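Local coordinates for protein geranylgeranyl pyrophosphate synthase (Corynebacterium glutamicum, PDB 3LK5) that probably condenses allylic diphosphates such as dimethylallyl diphosphate with isopentenyl diphosphate, lengthening isoprenoid chains in a magnesium-dependent reaction, at residues E98-C103 and G182-V187; F214-Y219 and I251-R256; L68-G73 and D92-L97. All blocks are in the same frame, centred on the assembly; numbering follows the deposited sequence.

Contact 1. Residues E98-C103 and G182-V187; sequences EFIQAC and GMRTEV
Ile100, two turns ahead of the first aspartate-rich motif (DDxxD) on helix 87-111, meets Met183, a selenomethionine, on helix 170-199. The two side chains run toward each other tip to tip, and Ile100 CD1 comes to 3.3 Å from Met183 CE, tighter than an ordinary van der Waals contact. Ile100 continues straight out from its CB (chi2 -177°), whereas Met183 is extended to its selenium and bends only at the last bond (chi3 66°), which swings the terminal methyl over to Ile100. The backbones themselves stay well apart, with Ile100 CA and Arg184 CA 8.4 Å from each other. In the all-helical bundle of the trans-prenyltransferases this is a buried point between two core helices, and Ala159 of helix 144-164 also packs on Ile100. Arg184 contributes its aliphatic stem, crossing Ile100 at about a right angle. Its CG lies 4.0 Å from Ile100 CD1 and its CD almost as near. The stem's bends at chi2 and chi3 carry the guanidinium on to Glu160, to the carbonyl of Trp180 and, across the dimer interface, to Asp161 of the second subunit.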
loop_
_atom_site.group_PDB
_atom_site.type_symbol
_atom_site.label_atom_id
_atom_site.label_comp_id
_atom_site.label_asym_id
_atom_site.label_seq_id
_atom_site.Cartn_x
_atom_site.Cartn_y
_atom_site.Cartn_z
ATOM N N GLU A 98 11.251 2.762 -7.066
ATOM C CA GLU A 98 11.817 1.550 -6.456
ATOM C C GLU A 98 11.025 1.069 -5.236
ATOM O O GLU A 98 11.001 -0.134 -4.941
ATOM C CB GLU A 98 13.265 1.786 -6.026
ATOM C CG GLU A 98 14.181 1.936 -7.234
ATOM C CD GLU A 98 14.091 0.679 -8.156
ATOM O OE1 GLU A 98 14.358 -0.460 -7.698
ATOM O OE2 GLU A 98 13.678 0.813 -9.303
ATOM N N PHE A 99 10.412 1.998 -4.507
ATOM C CA PHE A 99 9.568 1.550 -3.378
ATOM C C PHE A 99 8.276 0.879 -3.833
ATOM O O PHE A 99 7.798 -0.064 -3.192
ATOM C CB PHE A 99 9.292 2.708 -2.423
ATOM C CG PHE A 99 10.397 2.980 -1.471
ATOM C CD1 PHE A 99 10.787 2.016 -0.542
ATOM C CD2 PHE A 99 11.011 4.221 -1.452
ATOM C CE1 PHE A 99 11.788 2.281 0.392
ATOM C CE2 PHE A 99 12.013 4.497 -0.527
ATOM C CZ PHE A 99 12.401 3.501 0.396
ATOM N N ILE A 100 7.700 1.361 -4.929
ATOM C CA ILE A 100 6.534 0.687 -5.507
ATOM C C ILE A 100 6.969 -0.708 -5.890
ATOM O O ILE A 100 6.281 -1.688 -5.578
ATOM C CB ILE A 100 5.982 1.412 -6.736
ATOM C CG1 ILE A 100 5.563 2.827 -6.326
ATOM C CG2 ILE A 100 4.734 0.636 -7.302
ATOM C CD1 ILE A 100 4.915 3.618 -7.470
ATOM N N GLN A 101 8.118 -0.798 -6.561
ATOM C CA GLN A 101 8.578 -2.122 -7.007
ATOM C C GLN A 101 8.908 -3.042 -5.838
ATOM O O GLN A 101 8.696 -4.266 -5.933
ATOM C CB GLN A 101 9.797 -1.954 -7.935
ATOM C CG GLN A 101 10.485 -3.265 -8.355
ATOM C CD GLN A 101 9.689 -4.120 -9.326
ATOM O OE1 GLN A 101 8.476 -3.925 -9.573
ATOM N NE2 GLN A 101 10.380 -5.108 -9.893
ATOM N N ALA A 102 9.479 -2.482 -4.768
ATOM C CA ALA A 102 9.762 -3.295 -3.591
ATOM C C ALA A 102 8.460 -3.902 -3.068
ATOM O O ALA A 102 8.416 -5.102 -2.752
ATOM C CB ALA A 102 10.447 -2.504 -2.513
ATOM N N CYS A 103 7.403 -3.085 -2.958
ATOM C CA CYS A 103 6.108 -3.615 -2.485
ATOM C C CYS A 103 5.612 -4.705 -3.426
ATOM O O CYS A 103 5.164 -5.762 -2.980
ATOM C CB CYS A 103 5.042 -2.516 -2.398
ATOM S SG CYS A 103 3.417 -3.146 -1.774
ATOM N N GLY A 182 -2.429 6.769 -12.920
ATOM C CA GLY A 182 -2.566 5.667 -13.933
ATOM C C GLY A 182 -1.700 4.474 -13.555
ATOM O O GLY A 182 -2.192 3.347 -13.439
HETATM N N MSE A 183 -0.414 4.713 -13.291
HETATM C CA MSE A 183 0.531 3.655 -13.057
HETATM C C MSE A 183 0.125 2.728 -11.919
HETATM O O MSE A 183 0.207 1.506 -12.051
HETATM C CB MSE A 183 1.900 4.250 -12.693
HETATM C CG MSE A 183 2.911 3.190 -12.405
HETATM SE SE MSE A 183 4.620 4.114 -11.981
HETATM C CE MSE A 183 4.049 4.979 -10.329
ATOM N N ARG A 184 -0.286 3.293 -10.788
ATOM C CA ARG A 184 -0.536 2.469 -9.578
ATOM C C ARG A 184 -1.834 1.678 -9.723
ATOM O O ARG A 184 -1.909 0.523 -9.314
ATOM C CB ARG A 184 -0.510 3.349 -8.289
ATOM C CG ARG A 184 0.973 3.689 -7.956
ATOM C CD ARG A 184 1.156 5.155 -7.480
ATOM N NE ARG A 184 0.334 5.477 -6.292
ATOM C CZ ARG A 184 -0.826 6.143 -6.306
ATOM N NH1 ARG A 184 -1.403 6.544 -7.452
ATOM N NH2 ARG A 184 -1.411 6.440 -5.128
ATOM N N THR A 185 -2.849 2.265 -10.334
ATOM C CA THR A 185 -4.083 1.488 -10.549
ATOM C C THR A 185 -3.808 0.383 -11.587
ATOM O O THR A 185 -4.280 -0.758 -11.447
ATOM C CB THR A 185 -5.235 2.402 -10.943
ATOM O OG1 THR A 185 -5.611 3.148 -9.766
ATOM C CG2 THR A 185 -6.472 1.568 -11.418
ATOM N N GLU A 186 -3.057 0.740 -12.636
ATOM C CA GLU A 186 -2.778 -0.220 -13.728
ATOM C C GLU A 186 -1.972 -1.426 -13.263
ATOM O O GLU A 186 -2.304 -2.574 -13.606
ATOM C CB GLU A 186 -2.109 0.515 -14.912
ATOM C CG GLU A 186 -3.117 1.366 -15.699
ATOM C CD GLU A 186 -2.509 2.527 -16.513
ATOM O OE1 GLU A 186 -1.275 2.754 -16.530
ATOM O OE2 GLU A 186 -3.301 3.304 -17.081
ATOM N N VAL A 187 -0.920 -1.211 -12.466
ATOM C CA VAL A 187 -0.100 -2.354 -12.046
ATOM C C VAL A 187 -0.868 -3.303 -11.097
ATOM O O VAL A 187 -0.806 -4.535 -11.234
ATOM C CB VAL A 187 1.273 -1.952 -11.435
ATOM C CG1 VAL A 187 1.128 -1.224 -10.048
ATOM C CG2 VAL A 187 2.186 -3.222 -11.275
#

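Contact 2. Residues F214-Y219 and I251-R256; sequences FKTAAY and IAFQLR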
loop_
_atom_site.group_PDB
_atom_site.type_symbol
_atom_site.label_atom_id
_atom_site.label_comp_id
_atom_site.label_asym_id
_atom_site.label_seq_id
_atom_site.Cartn_x
_atom_site.Cartn_y
_atom_site.Cartn_z
ATOM N N PHE A 214 -0.763 -3.972 -18.859
ATOM C CA PHE A 214 -1.021 -3.227 -17.595
ATOM C C PHE A 214 -0.020 -3.568 -16.507
ATOM O O PHE A 214 0.582 -2.662 -15.935
ATOM C CB PHE A 214 -2.475 -3.453 -17.120
ATOM C CG PHE A 214 -3.485 -2.792 -18.007
ATOM C CD1 PHE A 214 -3.574 -1.387 -18.051
ATOM C CD2 PHE A 214 -4.296 -3.550 -18.855
ATOM C CE1 PHE A 214 -4.516 -0.743 -18.904
ATOM C CE2 PHE A 214 -5.227 -2.947 -19.678
ATOM C CZ PHE A 214 -5.333 -1.544 -19.727
ATOM N N LYS A 215 0.208 -4.866 -16.251
ATOM C CA LYS A 215 1.135 -5.254 -15.206
ATOM C C LYS A 215 2.593 -4.958 -15.590
ATOM O O LYS A 215 3.401 -4.634 -14.731
ATOM C CB LYS A 215 0.964 -6.735 -14.851
ATOM C CG LYS A 215 1.899 -7.243 -13.749
ATOM C CD LYS A 215 1.717 -8.753 -13.473
ATOM C CE LYS A 215 3.073 -9.365 -13.127
ATOM N NZ LYS A 215 2.983 -10.710 -12.484
ATOM N N THR A 216 2.909 -5.010 -16.875
ATOM C CA THR A 216 4.297 -4.759 -17.285
ATOM C C THR A 216 4.474 -3.504 -18.079
ATOM O O THR A 216 5.280 -2.675 -17.690
ATOM C CB THR A 216 4.905 -5.940 -18.076
ATOM O OG1 THR A 216 4.843 -7.107 -17.245
ATOM C CG2 THR A 216 6.406 -5.647 -18.409
ATOM N N ALA A 217 3.772 -3.330 -19.207
ATOM C CA ALA A 217 4.179 -2.243 -20.090
ATOM C C ALA A 217 3.866 -0.856 -19.454
ATOM O O ALA A 217 4.701 0.046 -19.473
ATOM C CB ALA A 217 3.513 -2.343 -21.447
ATOM N N ALA A 218 2.646 -0.696 -18.957
ATOM C CA ALA A 218 2.227 0.560 -18.309
ATOM C C ALA A 218 3.126 0.824 -17.113
ATOM O O ALA A 218 3.694 1.894 -16.949
ATOM C CB ALA A 218 0.744 0.451 -17.818
ATOM N N TYR A 219 3.325 -0.215 -16.327
ATOM C CA TYR A 219 4.002 -0.089 -15.056
ATOM C C TYR A 219 5.506 0.176 -15.200
ATOM O O TYR A 219 6.090 0.972 -14.467
ATOM C CB TYR A 219 3.773 -1.399 -14.288
ATOM C CG TYR A 219 4.585 -1.508 -13.034
ATOM C CD1 TYR A 219 4.563 -0.466 -12.079
ATOM C CD2 TYR A 219 5.332 -2.655 -12.765
ATOM C CE1 TYR A 219 5.297 -0.565 -10.915
ATOM C CE2 TYR A 219 6.051 -2.793 -11.595
ATOM C CZ TYR A 219 6.023 -1.738 -10.673
ATOM O OH TYR A 219 6.754 -1.820 -9.532
ATOM N N ILE A 251 5.543 -4.317 -23.705
ATOM C CA ILE A 251 4.980 -5.645 -24.032
ATOM C C ILE A 251 6.128 -6.561 -24.518
ATOM O O ILE A 251 6.255 -7.696 -24.050
ATOM C CB ILE A 251 3.820 -5.576 -25.071
ATOM C CG1 ILE A 251 2.574 -4.903 -24.431
ATOM C CG2 ILE A 251 3.440 -7.009 -25.607
ATOM C CD1 ILE A 251 1.599 -4.403 -25.465
ATOM N N ALA A 252 6.963 -6.062 -25.428
ATOM C CA ALA A 252 8.090 -6.870 -25.932
ATOM C C ALA A 252 9.003 -7.324 -24.801
ATOM O O ALA A 252 9.511 -8.453 -24.800
ATOM C CB ALA A 252 8.877 -6.084 -27.000
ATOM N N PHE A 253 9.249 -6.426 -23.827
ATOM C CA PHE A 253 10.074 -6.775 -22.687
ATOM C C PHE A 253 9.473 -7.949 -21.902
ATOM O O PHE A 253 10.205 -8.870 -21.530
ATOM C CB PHE A 253 10.235 -5.523 -21.782
ATOM C CG PHE A 253 10.791 -5.803 -20.423
ATOM C CD1 PHE A 253 12.168 -5.961 -20.236
ATOM C CD2 PHE A 253 9.941 -5.875 -19.308
ATOM C CE1 PHE A 253 12.710 -6.186 -18.949
ATOM C CE2 PHE A 253 10.467 -6.118 -18.007
ATOM C CZ PHE A 253 11.858 -6.276 -17.845
ATOM N N GLN A 254 8.164 -7.930 -21.638
ATOM C CA GLN A 254 7.557 -9.043 -20.896
ATOM C C GLN A 254 7.649 -10.338 -21.715
ATOM O O GLN A 254 7.908 -11.410 -21.167
ATOM C CB GLN A 254 6.084 -8.806 -20.603
ATOM C CG GLN A 254 5.530 -9.930 -19.681
ATOM C CD GLN A 254 6.316 -10.030 -18.413
ATOM O OE1 GLN A 254 6.514 -9.024 -17.744
ATOM N NE2 GLN A 254 6.804 -11.224 -18.076
ATOM N N LEU A 255 7.395 -10.211 -23.009
ATOM C CA LEU A 255 7.529 -11.427 -23.900
ATOM C C LEU A 255 8.932 -12.011 -23.855
ATOM O O LEU A 255 9.092 -13.235 -23.773
ATOM C CB LEU A 255 7.125 -11.123 -25.324
ATOM C CG LEU A 255 5.650 -10.713 -25.556
ATOM C CD1 LEU A 255 5.490 -10.347 -27.041
ATOM C CD2 LEU A 255 4.667 -11.832 -25.152
ATOM N N ARG A 256 9.947 -11.143 -23.892
ATOM C CA ARG A 256 11.344 -11.609 -23.763
ATOM C C ARG A 256 11.549 -12.284 -22.411
ATOM O O ARG A 256 12.220 -13.329 -22.317
ATOM C CB ARG A 256 12.359 -10.453 -23.926
ATOM C CG ARG A 256 13.845 -10.865 -23.701
ATOM C CD ARG A 256 14.288 -12.040 -24.652
ATOM N NE ARG A 256 14.243 -11.582 -26.038
ATOM C CZ ARG A 256 14.106 -12.359 -27.118
ATOM N NH1 ARG A 256 13.982 -13.681 -26.991
ATOM N NH2 ARG A 256 14.078 -11.788 -28.324
#
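Thr216 and Gln254 join two sequence signatures of the trans-prenyltransferase fold: the Lys-Thr pair of helix 205-231 and the Phe-Gln pair that leads into the second aspartate-rich motif on helix 236-263. The helix segments approach to 8.4 Å between axes and run at 133° to each other. The tight, buried side is 214-219, where Thr216 and Ala217 are both enclosed; 251-256 is the looser side, its Ile251, Phe253 and Gln254 each only partly buried. The backbones come closest at Ala217 and Ile251, CA to CA 5.3 Å. Here Ala217 CB sits 3.6 Å from the backbone N of Ile251, so the methyl presses on the main chain itself. The Ile251 side chain departs from the contact, and just its CG1 brushes the alanine. A wider pi-type turn spans 214-219 at this place. Thr216 CG2 touches Phe253 CD2 at 3.7 Å, reaching the ring at its edge and in its plane. With chi1 at -58°, the threonine keeps OG1 beside its own backbone N and turns CG2 out to the phenylalanine. The hydroxyl is still well used: Gln254 bends at chi2 to bring its amide across it. NE2 of the same amide is hydrogen-bonded to Asp258, so the amide is held at both its oxygen and its nitrogen. Lys215, next to Thr216, forms a salt bridge with Asp194, a magnesium-binding residue whose metal is absent from this chain. Thr216 OG1 donates to Gln254 OE1 over 2.6 Å, a short bond whose donor stands 31° off the carbonyl plane.

Contact 3. Residues L68-G73 and D92-L97; sequences LYAWAG and DAAASL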
loop_
_atom_site.group_PDB
_atom_site.type_symbol
_atom_site.label_atom_id
_atom_site.label_comp_id
_atom_site.label_asym_id
_atom_site.label_seq_id
_atom_site.Cartn_x
_atom_site.Cartn_y
_atom_site.Cartn_z
ATOM N N LEU A 68 15.078 4.706 -14.200
ATOM C CA LEU A 68 15.826 5.058 -15.433
ATOM C C LEU A 68 14.912 5.601 -16.549
ATOM O O LEU A 68 15.220 6.597 -17.199
ATOM C CB LEU A 68 16.589 3.827 -15.922
ATOM C CG LEU A 68 17.539 4.036 -17.122
ATOM C CD1 LEU A 68 18.495 5.278 -17.022
ATOM C CD2 LEU A 68 18.321 2.734 -17.309
ATOM N N TYR A 69 13.758 4.966 -16.743
ATOM C CA TYR A 69 12.789 5.458 -17.712
ATOM C C TYR A 69 12.154 6.773 -17.307
ATOM O O TYR A 69 11.923 7.609 -18.169
ATOM C CB TYR A 69 11.719 4.393 -18.063
ATOM C CG TYR A 69 12.153 3.489 -19.203
ATOM C CD1 TYR A 69 12.258 2.122 -19.020
ATOM C CD2 TYR A 69 12.451 4.027 -20.474
ATOM C CE1 TYR A 69 12.647 1.285 -20.069
ATOM C CE2 TYR A 69 12.825 3.217 -21.516
ATOM C CZ TYR A 69 12.907 1.844 -21.313
ATOM O OH TYR A 69 13.270 1.027 -22.367
ATOM N N ALA A 70 11.855 6.972 -16.015
ATOM C CA ALA A 70 11.359 8.262 -15.577
ATOM C C ALA A 70 12.379 9.381 -15.892
ATOM O O ALA A 70 12.025 10.461 -16.386
ATOM C CB ALA A 70 11.027 8.230 -14.061
ATOM N N TRP A 71 13.646 9.112 -15.578
ATOM C CA TRP A 71 14.707 10.061 -15.871
ATOM C C TRP A 71 14.833 10.357 -17.367
ATOM O O TRP A 71 14.958 11.499 -17.761
ATOM C CB TRP A 71 16.033 9.541 -15.276
ATOM C CG TRP A 71 17.251 10.415 -15.526
ATOM C CD1 TRP A 71 18.411 10.020 -16.153
ATOM C CD2 TRP A 71 17.463 11.772 -15.112
ATOM N NE1 TRP A 71 19.304 11.059 -16.190
ATOM C CE2 TRP A 71 18.761 12.141 -15.551
ATOM C CE3 TRP A 71 16.690 12.713 -14.420
ATOM C CZ2 TRP A 71 19.289 13.425 -15.344
ATOM C CZ3 TRP A 71 17.211 13.993 -14.206
ATOM C CH2 TRP A 71 18.512 14.330 -14.672
ATOM N N ALA A 72 14.753 9.319 -18.181
ATOM C CA ALA A 72 14.802 9.476 -19.638
ATOM C C ALA A 72 13.631 10.290 -20.140
ATOM O O ALA A 72 13.792 11.090 -21.064
ATOM C CB ALA A 72 14.813 8.113 -20.303
ATOM N N GLY A 73 12.447 10.068 -19.575
ATOM C CA GLY A 73 11.273 10.896 -19.938
ATOM C C GLY A 73 11.448 12.366 -19.613
ATOM O O GLY A 73 11.082 13.263 -20.407
ATOM N N ASP A 92 14.694 12.191 -6.864
ATOM C CA ASP A 92 13.915 11.519 -5.808
ATOM C C ASP A 92 12.583 11.025 -6.325
ATOM O O ASP A 92 12.146 9.906 -5.960
ATOM C CB ASP A 92 13.679 12.472 -4.646
ATOM C CG ASP A 92 14.891 12.559 -3.717
ATOM O OD1 ASP A 92 15.802 11.720 -3.747
ATOM O OD2 ASP A 92 14.950 13.507 -2.958
ATOM N N ALA A 93 11.942 11.844 -7.182
ATOM C CA ALA A 93 10.697 11.368 -7.846
ATOM C C ALA A 93 10.938 10.113 -8.648
ATOM O O ALA A 93 10.162 9.152 -8.545
ATOM C CB ALA A 93 10.063 12.477 -8.736
ATOM N N ALA A 94 12.011 10.106 -9.469
ATOM C CA ALA A 94 12.358 8.899 -10.193
ATOM C C ALA A 94 12.627 7.693 -9.305
ATOM O O ALA A 94 12.132 6.583 -9.567
ATOM C CB ALA A 94 13.593 9.184 -11.167
ATOM N N ALA A 95 13.389 7.923 -8.239
ATOM C CA ALA A 95 13.812 6.849 -7.347
ATOM C C ALA A 95 12.658 6.271 -6.541
ATOM O O ALA A 95 12.703 5.090 -6.157
ATOM C CB ALA A 95 14.924 7.370 -6.376
ATOM N N SER A 96 11.626 7.083 -6.296
ATOM C CA SER A 96 10.472 6.623 -5.479
ATOM C C SER A 96 9.828 5.370 -6.112
ATOM O O SER A 96 9.215 4.551 -5.420
ATOM C CB SER A 96 9.417 7.734 -5.324
ATOM O OG SER A 96 8.729 7.909 -6.563
ATOM N N LEU A 97 9.940 5.235 -7.436
ATOM C CA LEU A 97 9.446 4.038 -8.117
ATOM C C LEU A 97 10.021 2.731 -7.593
ATOM O O LEU A 97 9.353 1.697 -7.661
ATOM C CB LEU A 97 9.722 4.118 -9.630
ATOM C CG LEU A 97 9.037 5.313 -10.299
ATOM C CD1 LEU A 97 9.382 5.320 -11.782
ATOM C CD2 LEU A 97 7.503 5.236 -10.148
#
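Ala70 and Ala94 face each other methyl to methyl in an antiparallel helical hairpin, helices 65-78 and 87-111, which follow one another in the all-helical prenyltransferase fold. The segments run at 150° to each other with axes 8.6 Å apart, and the small residues let the backbones close to 5.5 Å between Ala70 CA and Ala94 CA. Ala70 CB points at the partner helix and is shared by two residues about one turn apart on it. Ala94 CB meets it at 4.0 Å, and Leu97 CD1 at the same distance. The leucine reaches it through an extended chi2 of 179°, which sends CD1 outward toward the alanine. Ala94 CB also lies over the main chain of the other helix, 4.4 Å from Trp71 N. The larger neighbours turn elsewhere: Trp71 carries its indole out to the rings of Phe21 and Phe11, and Tyr69 leads away from the contact toward Tyr245, with whose hydroxyl it forms a hydrogen bond. Side chain meets side chain through carbon atoms alone, in a buried position away from the magnesium site. Close behind the contact the helical bonding of 87-111 is weaker, the bond from Leu97 N to Ala94 O being weak, and the helix kinks at 98-99. At the same turn Ser96 OG folds back on its own helix and donates to Ala93 O over 2.7 Å.

How the contacts relate
Helix 87-111 carries contacts 1 and 3 in succession, their centres 13 Å apart, and Met183 CE of contact 1 packs 3.5 Å from Leu97 CD2 of contact 3. Contact 2 also touches contact 1: Gln101 OE1 and Tyr219 OH, 2.7 Å apart, probably share a hydrogen bond, and Val187 packs on the same tyrosine. Contacts 2 and 3 do not touch. Contact 2 reaches the magnesium site, whose metal is absent from this chain, through Lys215, salt-bridged to Asp194. Measured between side chains, Gln254 is about 8 Å from Asp194 and Thr216 about 9 Å from Asp108, with Ile100 of contact 1 about 10 Å from Asp108.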